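Local coordinates for transcriptional regulator, LacI family protein (PDB 3K9C) that probably regulates transcription as a LacI-family DNA-binding factor, with a periplasmic-binding-protein-like domain of the kind that senses a small effector in this family, at residues 112-117 against 145-150; 127-132 against 186-191; 131-136 against 160-165; 165-170 against 190-195; 195-200 against 215-220. All coordinates share one frame; numbering follows the deposited sequence.

Contact 1 (112-117 against 145-150)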
# COMPACT_ATOMS: atom_id res chain seq x y z
N ALA B 112 1.96 -17.55 -19.56
CA ALA B 112 0.82 -18.40 -19.24
C ALA B 112 -0.28 -17.62 -18.54
O ALA B 112 -1.46 -17.81 -18.82
CB ALA B 112 1.26 -19.57 -18.36
N GLY B 113 0.11 -16.74 -17.62
CA GLY B 113 -0.87 -15.96 -16.88
C GLY B 113 -1.75 -15.08 -17.74
O GLY B 113 -2.99 -15.10 -17.62
N ILE B 114 -1.13 -14.30 -18.61
CA ILE B 114 -1.90 -13.41 -19.46
C ILE B 114 -2.71 -14.21 -20.47
O ILE B 114 -3.80 -13.81 -20.86
CB ILE B 114 -0.98 -12.34 -20.13
CG1 ILE B 114 -1.83 -11.22 -20.72
CG2 ILE B 114 -0.11 -12.97 -21.20
CD1 ILE B 114 -1.20 -9.85 -20.59
N THR B 115 -2.19 -15.37 -20.88
CA THR B 115 -2.93 -16.22 -21.82
C THR B 115 -4.25 -16.63 -21.16
O THR B 115 -5.29 -16.70 -21.83
CB THR B 115 -2.13 -17.49 -22.22
OG1 THR B 115 -0.87 -17.10 -22.77
CG2 THR B 115 -2.87 -18.29 -23.26
N LEU B 116 -4.22 -16.90 -19.85
CA LEU B 116 -5.44 -17.27 -19.12
C LEU B 116 -6.44 -16.11 -19.18
O LEU B 116 -7.63 -16.32 -19.39
CB LEU B 116 -5.13 -17.58 -17.65
CG LEU B 116 -4.31 -18.84 -17.34
CD1 LEU B 116 -3.97 -18.88 -15.86
CD2 LEU B 116 -5.10 -20.09 -17.75
N ALA B 117 -5.93 -14.90 -18.97
CA ALA B 117 -6.76 -13.70 -19.01
C ALA B 117 -7.41 -13.59 -20.39
O ALA B 117 -8.62 -13.38 -20.49
CB ALA B 117 -5.90 -12.45 -18.72
N ALA B 145 4.26 -9.83 -24.69
CA ALA B 145 4.43 -10.85 -25.72
C ALA B 145 3.37 -11.94 -25.55
O ALA B 145 2.77 -12.40 -26.52
CB ALA B 145 5.82 -11.46 -25.63
N GLY B 146 3.14 -12.34 -24.31
CA GLY B 146 2.13 -13.35 -24.07
C GLY B 146 0.77 -12.88 -24.54
O GLY B 146 0.00 -13.67 -25.10
N PHE B 147 0.45 -11.60 -24.32
CA PHE B 147 -0.84 -11.05 -24.73
C PHE B 147 -1.03 -11.09 -26.25
O PHE B 147 -2.08 -11.49 -26.75
CB PHE B 147 -1.00 -9.60 -24.26
CG PHE B 147 -2.26 -8.94 -24.75
CD1 PHE B 147 -3.49 -9.26 -24.20
CD2 PHE B 147 -2.22 -8.04 -25.81
CE1 PHE B 147 -4.67 -8.71 -24.70
CE2 PHE B 147 -3.39 -7.48 -26.32
CZ PHE B 147 -4.62 -7.81 -25.77
N LEU B 148 -0.02 -10.62 -26.97
CA LEU B 148 -0.07 -10.60 -28.42
C LEU B 148 -0.14 -12.02 -28.99
O LEU B 148 -0.85 -12.28 -29.96
CB LEU B 148 1.15 -9.85 -28.97
CG LEU B 148 1.16 -8.35 -28.66
CD1 LEU B 148 2.50 -7.72 -29.02
CD2 LEU B 148 0.04 -7.69 -29.44
N ALA B 149 0.60 -12.94 -28.38
CA ALA B 149 0.61 -14.32 -28.84
C ALA B 149 -0.77 -14.94 -28.67
O ALA B 149 -1.30 -15.57 -29.58
CB ALA B 149 1.64 -15.13 -28.08
N ALA B 150 -1.34 -14.76 -27.48
CA ALA B 150 -2.66 -15.32 -27.21
C ALA B 150 -3.71 -14.72 -28.14
O ALA B 150 -4.59 -15.43 -28.61
CB ALA B 150 -3.04 -15.07 -25.75
O HOH W 1 0.28 -16.67 -25.21
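Between I114–T115 and G146–A150, helix segments 112-117 and 145-150 pass with their axes 8.1 Å apart, crossing at -44°. Such closeness rests on small residues. I114 lays its CG2 methyl directly on the backbone of the other helix, 3.5 Å from G146 C, and equally near F147 N. A CB on G146 would stand only 2.7 Å from I114 CG2, so the methyl occupies ground that any side chain here would contest. The other branch of I114 slants across F147: CG1 is anti to the backbone N (chi1 -166°), which brings CD1 to 3.7 Å from F147 CB. The two helices lie on the same face of the parallel sheet in an alpha/beta/alpha domain, one before and one after strand 129-133 in the chain. F147 belongs to this arrangement: its ring leads away from I114 and onto the sheet, where it meets the ring of H131 with the planes about 30° apart. Next to this apolar patch T115 and G146 share a water. Water 1 donates to T115 OG1 at 2.7 Å and to G146 O at 3.0 Å, bridging a gap the two atoms do not close themselves. T115 OG1 is also hydrogen-bonded to V111 O, and G146 O takes the helical bond from A150 N. T115 CG2 also touches A150 CB at 4.1 Å.

Contact 2 (127-132 against 186-191)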
# COMPACT_ATOMS: atom_id res chain seq x y z
N ARG B 127 -13.58 -9.69 -28.54
CA ARG B 127 -12.66 -9.75 -29.68
C ARG B 127 -11.77 -8.51 -29.76
O ARG B 127 -10.59 -8.62 -30.12
CB ARG B 127 -13.45 -9.94 -30.98
CG ARG B 127 -14.28 -11.22 -30.99
CD ARG B 127 -14.99 -11.43 -32.32
NE ARG B 127 -14.04 -11.64 -33.41
CZ ARG B 127 -14.39 -12.03 -34.63
NH1 ARG B 127 -15.66 -12.25 -34.92
NH2 ARG B 127 -13.46 -12.19 -35.56
N ASN B 128 -12.31 -7.35 -29.43
CA ASN B 128 -11.52 -6.12 -29.43
C ASN B 128 -10.99 -6.03 -28.01
O ASN B 128 -11.63 -5.46 -27.13
CB ASN B 128 -12.37 -4.89 -29.72
CG ASN B 128 -12.92 -4.89 -31.12
OD1 ASN B 128 -14.11 -5.12 -31.33
ND2 ASN B 128 -12.05 -4.64 -32.09
N ILE B 129 -9.82 -6.63 -27.79
CA ILE B 129 -9.23 -6.66 -26.47
C ILE B 129 -7.94 -5.87 -26.40
O ILE B 129 -7.08 -5.98 -27.28
CB ILE B 129 -9.00 -8.11 -26.04
CG1 ILE B 129 -10.32 -8.88 -26.15
CG2 ILE B 129 -8.44 -8.16 -24.62
CD1 ILE B 129 -10.18 -10.38 -26.05
N ALA B 130 -7.81 -5.09 -25.34
CA ALA B 130 -6.64 -4.26 -25.14
C ALA B 130 -5.81 -4.65 -23.93
O ALA B 130 -6.31 -5.22 -22.95
CB ALA B 130 -7.04 -2.80 -25.04
N HIS B 131 -4.53 -4.35 -24.01
CA HIS B 131 -3.62 -4.62 -22.92
C HIS B 131 -2.86 -3.33 -22.61
O HIS B 131 -2.37 -2.66 -23.52
CB HIS B 131 -2.63 -5.74 -23.30
CG HIS B 131 -1.55 -5.96 -22.28
ND1 HIS B 131 -1.81 -6.27 -20.97
CD2 HIS B 131 -0.20 -5.89 -22.40
CE1 HIS B 131 -0.67 -6.39 -20.31
NE2 HIS B 131 0.32 -6.17 -21.15
N ILE B 132 -2.83 -2.96 -21.33
CA ILE B 132 -2.08 -1.79 -20.89
C ILE B 132 -0.87 -2.48 -20.25
O ILE B 132 -0.98 -3.11 -19.19
CB ILE B 132 -2.89 -0.95 -19.85
CG1 ILE B 132 -4.17 -0.43 -20.51
CG2 ILE B 132 -2.05 0.24 -19.36
CD1 ILE B 132 -5.09 0.36 -19.57
N PRO B 186 -11.87 -0.83 -27.16
CA PRO B 186 -11.99 -2.26 -26.84
C PRO B 186 -13.12 -2.52 -25.85
O PRO B 186 -13.50 -1.63 -25.10
CB PRO B 186 -10.62 -2.58 -26.26
CG PRO B 186 -10.30 -1.32 -25.49
CD PRO B 186 -10.73 -0.22 -26.46
N THR B 187 -13.65 -3.74 -25.86
CA THR B 187 -14.73 -4.09 -24.93
C THR B 187 -14.16 -4.80 -23.70
O THR B 187 -14.89 -5.09 -22.76
CB THR B 187 -15.77 -5.03 -25.59
OG1 THR B 187 -15.14 -6.27 -25.91
CG2 THR B 187 -16.35 -4.40 -26.84
N ALA B 188 -12.87 -5.09 -23.73
CA ALA B 188 -12.21 -5.74 -22.60
C ALA B 188 -10.79 -5.21 -22.52
O ALA B 188 -10.19 -4.86 -23.53
CB ALA B 188 -12.20 -7.25 -22.77
N VAL B 189 -10.27 -5.14 -21.31
CA VAL B 189 -8.94 -4.62 -21.10
C VAL B 189 -8.21 -5.43 -20.05
O VAL B 189 -8.74 -5.67 -18.98
CB VAL B 189 -9.00 -3.16 -20.61
CG1 VAL B 189 -7.60 -2.61 -20.43
CG2 VAL B 189 -9.82 -2.32 -21.59
N VAL B 190 -6.99 -5.86 -20.37
CA VAL B 190 -6.17 -6.61 -19.43
C VAL B 190 -5.09 -5.64 -18.96
O VAL B 190 -4.24 -5.22 -19.75
CB VAL B 190 -5.51 -7.86 -20.10
CG1 VAL B 190 -4.59 -8.55 -19.12
CG2 VAL B 190 -6.59 -8.83 -20.58
N ALA B 191 -5.14 -5.26 -17.69
CA ALA B 191 -4.16 -4.34 -17.12
C ALA B 191 -2.90 -5.08 -16.69
O ALA B 191 -2.95 -6.26 -16.39
CB ALA B 191 -4.77 -3.59 -15.94
O HOH W 2 -14.80 -7.38 -28.50
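A130 is bonded to the parallel strand beside it through both its backbone polar atoms: its O accepts from V190 N at 2.7 Å and its N donates to A188 O at 3.0 Å. H131 adds a side-chain bond. Its CB lies 3.9 Å from V190 O; CG, anti to the backbone N (chi1 173°), brings the ring edge to V190 O; ND1 then donates to this oxygen at 2.9 Å, and CE1 passes it and looks obliquely toward A191 C. The ND1 bond is bent, 139° at the hydrogen, and arrives from above the carbonyl plane, while I132 N comes to V190 O from the opposite face at 3.1 Å. With an alanine here, V190 O would probably keep I132 N but lose the imidazole donor, and a gap would open beside F147 and I114. On the other face of the sheet A130 CB rests on P186 CG at 3.6 Å and I132 CD1 on V189 CG1 at 4.0 Å. At the start of the pair T187 N binds N128 O, in the carbonyl plane. Because a carbonyl can only accept, ND1 of H131 must carry a proton here, and the bond probably restrains the ring's rotation.

Contact 3 (131-136 against 160-165)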
# COMPACT_ATOMS: atom_id res chain seq x y z
N HIS B 131 -4.53 -4.35 -24.01
CA HIS B 131 -3.62 -4.62 -22.92
C HIS B 131 -2.86 -3.33 -22.61
O HIS B 131 -2.37 -2.66 -23.52
CB HIS B 131 -2.63 -5.74 -23.30
CG HIS B 131 -1.55 -5.96 -22.28
ND1 HIS B 131 -1.81 -6.27 -20.97
CD2 HIS B 131 -0.20 -5.89 -22.40
CE1 HIS B 131 -0.67 -6.39 -20.31
NE2 HIS B 131 0.32 -6.17 -21.15
N ILE B 132 -2.83 -2.96 -21.33
CA ILE B 132 -2.08 -1.79 -20.89
C ILE B 132 -0.87 -2.48 -20.25
O ILE B 132 -0.98 -3.11 -19.19
CB ILE B 132 -2.89 -0.95 -19.85
CG1 ILE B 132 -4.17 -0.43 -20.51
CG2 ILE B 132 -2.05 0.24 -19.36
CD1 ILE B 132 -5.09 0.36 -19.57
N ASP B 133 0.28 -2.42 -20.93
CA ASP B 133 1.48 -3.10 -20.45
C ASP B 133 2.24 -2.41 -19.32
O ASP B 133 1.95 -1.27 -18.96
CB ASP B 133 2.45 -3.40 -21.61
CG ASP B 133 3.14 -2.16 -22.15
OD1 ASP B 133 3.40 -1.20 -21.39
OD2 ASP B 133 3.45 -2.15 -23.36
N GLY B 134 3.20 -3.13 -18.76
CA GLY B 134 3.97 -2.60 -17.66
C GLY B 134 5.27 -1.92 -18.04
O GLY B 134 6.15 -1.75 -17.20
N ALA B 135 5.38 -1.53 -19.31
CA ALA B 135 6.58 -0.87 -19.79
C ALA B 135 7.79 -1.76 -19.57
O ALA B 135 7.81 -2.90 -20.03
CB ALA B 135 6.77 0.47 -19.08
N ASP B 136 8.79 -1.26 -18.85
CA ASP B 136 9.99 -2.04 -18.61
C ASP B 136 10.06 -2.64 -17.22
O ASP B 136 11.12 -3.09 -16.78
CB ASP B 136 11.24 -1.17 -18.86
CG ASP B 136 11.35 -0.71 -20.30
OD1 ASP B 136 11.25 -1.56 -21.20
OD2 ASP B 136 11.54 0.51 -20.53
N ALA B 160 -6.35 -6.46 -31.66
CA ALA B 160 -5.58 -6.46 -30.43
C ALA B 160 -4.86 -5.12 -30.30
O ALA B 160 -4.20 -4.66 -31.24
CB ALA B 160 -4.57 -7.62 -30.42
N THR B 161 -4.97 -4.49 -29.14
CA THR B 161 -4.33 -3.21 -28.90
C THR B 161 -3.46 -3.24 -27.65
O THR B 161 -3.87 -3.73 -26.61
CB THR B 161 -5.38 -2.10 -28.72
OG1 THR B 161 -6.32 -2.16 -29.80
CG2 THR B 161 -4.72 -0.73 -28.71
N VAL B 162 -2.24 -2.72 -27.76
CA VAL B 162 -1.34 -2.66 -26.62
C VAL B 162 -0.88 -1.22 -26.42
O VAL B 162 -0.31 -0.62 -27.33
CB VAL B 162 -0.06 -3.50 -26.80
CG1 VAL B 162 0.78 -3.39 -25.52
CG2 VAL B 162 -0.41 -4.96 -27.07
N VAL B 163 -1.15 -0.66 -25.25
CA VAL B 163 -0.71 0.70 -24.97
C VAL B 163 0.27 0.65 -23.82
O VAL B 163 0.13 -0.17 -22.90
CB VAL B 163 -1.91 1.62 -24.62
CG1 VAL B 163 -2.89 1.65 -25.80
CG2 VAL B 163 -2.60 1.14 -23.36
N THR B 164 1.28 1.51 -23.88
CA THR B 164 2.30 1.55 -22.84
C THR B 164 1.67 2.07 -21.55
O THR B 164 1.01 3.10 -21.54
CB THR B 164 3.46 2.45 -23.28
OG1 THR B 164 4.00 1.94 -24.51
CG2 THR B 164 4.56 2.45 -22.22
N GLY B 165 1.87 1.32 -20.47
CA GLY B 165 1.29 1.72 -19.20
C GLY B 165 2.33 1.84 -18.11
O GLY B 165 3.33 2.54 -18.26
O HOH W 3 5.98 -0.69 -23.57
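D133 and V162 meet at about a right angle, the carboxylate standing across the valine so that OD2 comes 3.7 Å from V162 CG1. Chi1 of D133 is 72°, which puts CG between the backbone N and the carbonyl carbon and folds the carboxylate back toward the neighbouring strand. There OD1 takes two backbone donors from opposite faces of its plane: A135 N at 2.9 Å, closing an Asx turn, and G165 N at 3.1 Å, both well out of the carboxylate plane. OD2 accepts from water 3 at 2.9 Å and forms a salt bridge with R144, so the buried charge is probably well compensated. A leucine in place of D133 would probably leave the A135 and G165 amides and the R144 guanidinium without their acceptor and set the turn free to shift.

Along the two strands the side chains alternate across the sheet. H131 and V162 lie side by side and point the same way; one face of the imidazole carries D133 N, 3.7 Å above the plane toward its rim. I132 and V163, on the opposite face, run obliquely past each other and pack closely, CG1 of I132 on CG2 of V163 at 3.6 Å, while I132 CG2 reaches G165 CA at 3.7 Å. Backbone bonds carry the register, among them V163 N to H131 O at 2.9 Å. The pair is the parallel strand pair of a beta-alpha-beta unit (strand 129-133, helix 140-153, strand 160-164), with an Asx turn at D133, leading into the loop that follows.

Contact 4 (165-170 against 190-195)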
# COMPACT_ATOMS: atom_id res chain seq x y z
N GLY B 165 1.87 1.32 -20.47
CA GLY B 165 1.29 1.72 -19.20
C GLY B 165 2.33 1.84 -18.11
O GLY B 165 3.33 2.54 -18.26
N GLY B 166 2.09 1.14 -17.00
CA GLY B 166 3.00 1.18 -15.88
C GLY B 166 2.42 0.31 -14.78
O GLY B 166 1.58 -0.54 -15.05
N THR B 167 2.86 0.54 -13.54
CA THR B 167 2.40 -0.24 -12.39
C THR B 167 1.50 0.53 -11.43
O THR B 167 1.07 -0.03 -10.42
CB THR B 167 3.60 -0.73 -11.56
OG1 THR B 167 4.29 0.40 -11.00
CG2 THR B 167 4.57 -1.52 -12.43
N THR B 168 1.21 1.79 -11.73
CA THR B 168 0.38 2.58 -10.83
C THR B 168 -0.99 2.90 -11.40
O THR B 168 -1.24 2.73 -12.60
CB THR B 168 1.05 3.91 -10.46
OG1 THR B 168 0.96 4.81 -11.58
CG2 THR B 168 2.53 3.69 -10.11
N GLU B 169 -1.88 3.38 -10.53
CA GLU B 169 -3.24 3.73 -10.94
C GLU B 169 -3.26 4.80 -12.02
O GLU B 169 -4.16 4.81 -12.87
CB GLU B 169 -4.06 4.21 -9.73
CG GLU B 169 -4.09 3.23 -8.55
CD GLU B 169 -2.95 3.46 -7.55
OE1 GLU B 169 -1.89 3.96 -7.95
OE2 GLU B 169 -3.13 3.12 -6.36
N THR B 170 -2.28 5.70 -12.02
CA THR B 170 -2.23 6.77 -13.01
C THR B 170 -2.07 6.26 -14.43
O THR B 170 -2.72 6.77 -15.35
CB THR B 170 -1.09 7.75 -12.72
OG1 THR B 170 -1.25 8.27 -11.39
CG2 THR B 170 -1.12 8.91 -13.71
N VAL B 190 -6.99 -5.86 -20.37
CA VAL B 190 -6.17 -6.61 -19.43
C VAL B 190 -5.09 -5.64 -18.96
O VAL B 190 -4.24 -5.22 -19.75
CB VAL B 190 -5.51 -7.86 -20.10
CG1 VAL B 190 -4.59 -8.55 -19.12
CG2 VAL B 190 -6.59 -8.83 -20.58
N ALA B 191 -5.14 -5.26 -17.69
CA ALA B 191 -4.16 -4.34 -17.12
C ALA B 191 -2.90 -5.08 -16.69
O ALA B 191 -2.95 -6.26 -16.39
CB ALA B 191 -4.77 -3.59 -15.94
N PHE B 192 -1.78 -4.36 -16.64
CA PHE B 192 -0.51 -4.98 -16.25
C PHE B 192 -0.62 -5.63 -14.87
O PHE B 192 -0.20 -6.77 -14.69
CB PHE B 192 0.62 -3.95 -16.23
CG PHE B 192 1.94 -4.51 -15.77
CD1 PHE B 192 2.57 -5.50 -16.51
CD2 PHE B 192 2.51 -4.08 -14.59
CE1 PHE B 192 3.77 -6.05 -16.07
CE2 PHE B 192 3.72 -4.62 -14.14
CZ PHE B 192 4.35 -5.61 -14.88
N ASN B 193 -1.15 -4.88 -13.90
CA ASN B 193 -1.34 -5.40 -12.55
C ASN B 193 -2.60 -4.80 -11.91
O ASN B 193 -3.23 -3.91 -12.49
CB ASN B 193 -0.09 -5.17 -11.66
CG ASN B 193 0.15 -3.69 -11.30
OD1 ASN B 193 -0.66 -2.81 -11.57
ND2 ASN B 193 1.28 -3.44 -10.66
N ASP B 194 -2.97 -5.30 -10.73
CA ASP B 194 -4.15 -4.82 -10.01
C ASP B 194 -4.18 -3.31 -9.74
O ASP B 194 -5.24 -2.68 -9.83
CB ASP B 194 -4.30 -5.54 -8.67
CG ASP B 194 -4.58 -7.03 -8.83
OD1 ASP B 194 -4.94 -7.47 -9.94
OD2 ASP B 194 -4.46 -7.76 -7.82
N ARG B 195 -3.04 -2.73 -9.39
CA ARG B 195 -2.99 -1.30 -9.12
C ARG B 195 -3.28 -0.51 -10.39
O ARG B 195 -3.93 0.53 -10.36
CB ARG B 195 -1.63 -0.89 -8.54
CG ARG B 195 -1.53 0.59 -8.21
CD ARG B 195 -0.25 0.91 -7.48
NE ARG B 195 -0.43 0.86 -6.03
CZ ARG B 195 0.55 1.03 -5.15
NH1 ARG B 195 1.79 1.25 -5.58
NH2 ARG B 195 0.29 0.99 -3.85
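T167 O is where N193 and R195 converge: N193 ND2 donates to it at 3.4 Å in a weak bond of 152°, and R195 brings its CB and CD methylenes to the same oxygen. This is the loop region where the sheet of an alpha/beta domain hands over to its helices, and both loops end in N-caps. T168 caps helix 169-181 with a weak bond from T170 N to its OG1, which is also hydrogen-bonded to E171. N193 caps helix 194-206 by taking C196 N on its OD1; with chi1 at 70° the amide folds over the helix start, and its ND2 has a weak bond to a glycerol, probably from the crystallisation liquor. Beside it, T167 CG2 sits 3.6 Å from F192 CE2, the two side chains running the same way, and G166 O approaches F192 CD2 at 3.7 Å.

E169 bends at chi2 and lays its carboxylate on the aliphatic part of R195, CD to R195 CG at 3.3 Å. The acid and guanidinium planes are 16° apart. OE1 of E169 pairs with R224 of the second subunit, while R195 NH2 binds Q22 O in the other lobe and also lies near that like-charged R224. The ion pair of E169 OE2 with R195 NE, 3.5 Å, is long and purely electrostatic, since the oxygen stands off the guanidinium plane and no N-H is directed to it.

Contact 5 (195-200 against 215-220)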
# COMPACT_ATOMS: atom_id res chain seq x y z
N ARG B 195 -3.04 -2.73 -9.39
CA ARG B 195 -2.99 -1.30 -9.12
C ARG B 195 -3.28 -0.51 -10.39
O ARG B 195 -3.93 0.53 -10.36
CB ARG B 195 -1.63 -0.89 -8.54
CG ARG B 195 -1.53 0.59 -8.21
CD ARG B 195 -0.25 0.91 -7.48
NE ARG B 195 -0.43 0.86 -6.03
CZ ARG B 195 0.55 1.03 -5.15
NH1 ARG B 195 1.79 1.25 -5.58
NH2 ARG B 195 0.29 0.99 -3.85
N CYS B 196 -2.80 -1.03 -11.52
CA CYS B 196 -3.03 -0.40 -12.81
C CYS B 196 -4.52 -0.52 -13.14
O CYS B 196 -5.15 0.42 -13.64
CB CYS B 196 -2.21 -1.10 -13.89
SG CYS B 196 -2.41 -0.45 -15.54
N ALA B 197 -5.08 -1.70 -12.86
CA ALA B 197 -6.50 -1.98 -13.11
C ALA B 197 -7.36 -1.06 -12.25
O ALA B 197 -8.42 -0.61 -12.67
CB ALA B 197 -6.81 -3.45 -12.79
N THR B 198 -6.90 -0.77 -11.04
CA THR B 198 -7.66 0.12 -10.17
C THR B 198 -7.89 1.47 -10.85
O THR B 198 -8.97 2.05 -10.74
CB THR B 198 -6.93 0.35 -8.82
OG1 THR B 198 -6.92 -0.86 -8.06
CG2 THR B 198 -7.65 1.44 -8.02
N GLY B 199 -6.88 1.95 -11.58
CA GLY B 199 -7.00 3.22 -12.28
C GLY B 199 -7.93 3.12 -13.48
O GLY B 199 -8.61 4.09 -13.84
N VAL B 200 -7.93 1.95 -14.11
CA VAL B 200 -8.77 1.70 -15.27
C VAL B 200 -10.23 1.75 -14.83
O VAL B 200 -11.05 2.38 -15.48
CB VAL B 200 -8.47 0.30 -15.87
CG1 VAL B 200 -9.47 -0.02 -16.97
CG2 VAL B 200 -7.03 0.26 -16.40
N ILE B 215 -17.75 -2.59 -20.39
CA ILE B 215 -16.38 -3.05 -20.58
C ILE B 215 -15.91 -3.98 -19.46
O ILE B 215 -16.22 -3.75 -18.28
CB ILE B 215 -15.42 -1.82 -20.64
CG1 ILE B 215 -15.71 -0.99 -21.88
CG2 ILE B 215 -13.95 -2.28 -20.63
CD1 ILE B 215 -14.90 0.27 -21.96
N SER B 216 -15.17 -5.02 -19.83
CA SER B 216 -14.63 -5.97 -18.87
C SER B 216 -13.18 -5.60 -18.57
O SER B 216 -12.46 -5.09 -19.43
CB SER B 216 -14.69 -7.40 -19.40
OG SER B 216 -16.02 -7.92 -19.34
N VAL B 217 -12.75 -5.85 -17.34
CA VAL B 217 -11.40 -5.52 -16.92
C VAL B 217 -10.79 -6.68 -16.15
O VAL B 217 -11.46 -7.30 -15.33
CB VAL B 217 -11.39 -4.26 -16.00
CG1 VAL B 217 -9.95 -3.88 -15.63
CG2 VAL B 217 -12.10 -3.11 -16.69
N VAL B 218 -9.52 -6.96 -16.41
CA VAL B 218 -8.79 -8.02 -15.72
C VAL B 218 -7.48 -7.44 -15.17
O VAL B 218 -6.77 -6.71 -15.87
CB VAL B 218 -8.42 -9.18 -16.67
CG1 VAL B 218 -7.62 -10.22 -15.91
CG2 VAL B 218 -9.67 -9.80 -17.25
N GLY B 219 -7.15 -7.78 -13.93
CA GLY B 219 -5.92 -7.30 -13.33
C GLY B 219 -4.90 -8.42 -13.28
O GLY B 219 -5.02 -9.40 -14.00
N TYR B 220 -3.90 -8.27 -12.42
CA TYR B 220 -2.88 -9.29 -12.28
C TYR B 220 -2.23 -9.14 -10.90
O TYR B 220 -1.94 -8.02 -10.47
CB TYR B 220 -1.83 -9.15 -13.40
CG TYR B 220 -1.14 -10.44 -13.78
CD1 TYR B 220 -1.38 -11.06 -15.01
CD2 TYR B 220 -0.23 -11.05 -12.91
CE1 TYR B 220 -0.73 -12.25 -15.37
CE2 TYR B 220 0.42 -12.23 -13.25
CZ TYR B 220 0.17 -12.82 -14.48
OH TYR B 220 0.78 -14.01 -14.80
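A197 meets the flat peptide at V218 and G219: its methyl CB comes to 4.0 Å from G219 CA and 4.5 Å from V218 O, standing off the plane of that peptide. The one aromatic ring in these segments, that of Y220, leads away from the helix and makes a cation-pi contact with R143. G219 has no side chain, and a CB there would point toward the helix, 3.5 Å from A197 CB, which would be tight. Helix 195-200 runs back over strand 216-218, their axes 8.9 Å apart and their directions 161° from each other, as expected of the return leg in the beta-alpha-beta unit of strand 188-191, helix 194-206 and strand 216-218. One turn on from A197, V200 takes up the contact. Its CG1 is anti to the backbone N (chi1 173°) and reaches across to V217, 4.1 Å from CG2 and just as far from CG1, so a single methyl sits against the valine's fork, the two valines pointing opposite ways as they pass. V217 CG1 also lies 4.3 Å from A197 CB, and L201 and L204 of the same helix pack on V217 as well. No hydrogen bond links the two segments.

How the contacts relate
All five contacts belong to one lobe of the protein and meet around a four-stranded parallel sheet. Contacts 2 and 3 share H131 and I132, so strand 129-133 is paired on both flanks, their centres 10 Å apart. Contact 1 lies on one face, where F147 CD2 packs 3.4 Å from H131 CB; contact 5 lies on the other, where I132 CD1 meets V200 CG2 at 3.7 Å. Contact 4, about 7 Å from contact 5 between centres, shares R195 with it, and both approach the second subunit. N193, in contact 4, has a glycerol about 3 Å from its side chain, which may mark the effector pocket that LacI-family proteins place between their lobes.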